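Side-chain contact in ABC-type metal ion transport system, periplasmic component (Vibrio vulnificus, PDB 3K2D), which binds methionine, probably as the substrate-binding lipoprotein of an ABC transporter, and activates Toll-like receptor 2: residues P163-L166 with L171-I174. The protein carries 4 engineered substitutions. Numbering follows the deposited sequence.
Sequences PRSL and LSII
Two serine hydroxyls join the short helix 162-165 to strand 171-174: Ser172 OG donates a hydrogen bond to Ser165 OG, 2.5 Å away. Ser165 OG lies between its own backbone N and carbonyl carbon (chi1 82°), which turns it to the strand; it is also hydrogen-bonded to the carbonyl oxygen of Leu162, so this buried hydroxyl is tied both to Ser172 and to its own helix.

Apolar contacts lie beside this polar link. Leu166 brings its CD2 methyl to 3.8 Å from Ser172 CB, while its CG and CD1 meet the end of Ile174, with Leu166 CG 4.0 Å from Ile174 CD1. The extended Ile174 chain (chi2 175°) carries CD1 on to the backbone of Pro163, 3.9 Å from Pro163 CA, and the pyrrolidine ring stands more loosely beside the other branch, with Pro163 CG 4.4 Å from Ile174 CG2.

Ser172 and Ile174 thus face helix 162-165 on one side of the mixed sheet, whereas Ile173 between them packs on helix 114-126 on the other. Strand 153-157, helix 162-165 and strand 171-174 form a beta-alpha-beta crossover over strand 107-111, where Ser165 and Ser172 both touch Ala109, within an alpha/beta lobe as in periplasmic binding proteins.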
loop_
_atom_site.group_PDB
_atom_site.type_symbol
_atom_site.label_atom_id
_atom_site.label_comp_id
_atom_site.label_asym_id
_atom_site.label_seq_id
_atom_site.Cartn_x
_atom_site.Cartn_y
_atom_site.Cartn_z
ATOM N N PRO A 163 4.991 1.844 12.018
ATOM C CA PRO A 163 4.522 1.009 13.130
ATOM C C PRO A 163 5.167 1.424 14.447
ATOM O O PRO A 163 4.478 1.749 15.411
ATOM C CB PRO A 163 4.929 -0.397 12.701
ATOM C CG PRO A 163 4.817 -0.330 11.225
ATOM C CD PRO A 163 5.458 1.003 10.903
ATOM N N ARG A 164 6.494 1.424 14.463
ATOM C CA ARG A 164 7.260 1.802 15.638
ATOM C C ARG A 164 6.998 3.254 16.052
ATOM O O ARG A 164 7.288 3.647 17.186
ATOM C CB ARG A 164 8.752 1.576 15.357
ATOM C CG ARG A 164 9.721 2.281 16.299
ATOM C CD ARG A 164 9.589 1.826 17.746
ATOM N NE ARG A 164 10.353 2.700 18.642
ATOM C CZ ARG A 164 10.427 2.556 19.965
ATOM N NH1 ARG A 164 9.784 1.564 20.570
ATOM N NH2 ARG A 164 11.142 3.412 20.685
ATOM N N SER A 165 6.432 4.051 15.153
ATOM C CA SER A 165 6.170 5.448 15.478
ATOM C C SER A 165 5.093 5.591 16.543
ATOM O O SER A 165 5.073 6.574 17.274
ATOM C CB SER A 165 5.764 6.239 14.225
ATOM O OG SER A 165 4.392 6.085 13.913
ATOM N N LEU A 166 4.201 4.608 16.633
ATOM C CA LEU A 166 3.121 4.647 17.611
ATOM C C LEU A 166 3.617 4.869 19.035
ATOM O O LEU A 166 2.853 5.306 19.901
ATOM C CB LEU A 166 2.294 3.355 17.550
ATOM C CG LEU A 166 1.440 3.153 16.295
ATOM C CD1 LEU A 166 0.822 1.764 16.309
ATOM C CD2 LEU A 166 0.354 4.249 16.226
ATOM N N LEU A 171 -0.465 9.890 17.332
ATOM C CA LEU A 171 -1.225 9.096 16.380
ATOM C C LEU A 171 -0.489 8.970 15.046
ATOM O O LEU A 171 0.178 9.902 14.605
ATOM C CB LEU A 171 -2.603 9.752 16.203
ATOM C CG LEU A 171 -3.659 9.144 15.280
ATOM C CD1 LEU A 171 -5.039 9.477 15.822
ATOM C CD2 LEU A 171 -3.478 9.671 13.853
ATOM N N SER A 172 -0.614 7.812 14.408
ATOM C CA SER A 172 0.058 7.564 13.138
ATOM C C SER A 172 -0.835 6.934 12.088
ATOM O O SER A 172 -1.574 5.996 12.368
ATOM C CB SER A 172 1.251 6.630 13.339
ATOM O OG SER A 172 2.142 7.116 14.320
ATOM N N ILE A 173 -0.756 7.460 10.871
ATOM C CA ILE A 173 -1.506 6.916 9.750
ATOM C C ILE A 173 -0.536 5.912 9.133
ATOM O O ILE A 173 0.525 6.285 8.634
ATOM C CB ILE A 173 -1.895 8.030 8.753
ATOM C CG1 ILE A 173 -2.987 8.904 9.393
ATOM C CG2 ILE A 173 -2.379 7.425 7.437
ATOM C CD1 ILE A 173 -3.402 10.105 8.566
ATOM N N ILE A 174 -0.896 4.634 9.204
ATOM C CA ILE A 174 -0.042 3.558 8.720
ATOM C C ILE A 174 -0.680 2.742 7.609
ATOM O O ILE A 174 -1.856 2.399 7.698
ATOM C CB ILE A 174 0.284 2.585 9.877
ATOM C CG1 ILE A 174 0.795 3.370 11.089
ATOM C CG2 ILE A 174 1.299 1.554 9.426
ATOM C CD1 ILE A 174 1.038 2.519 12.334
#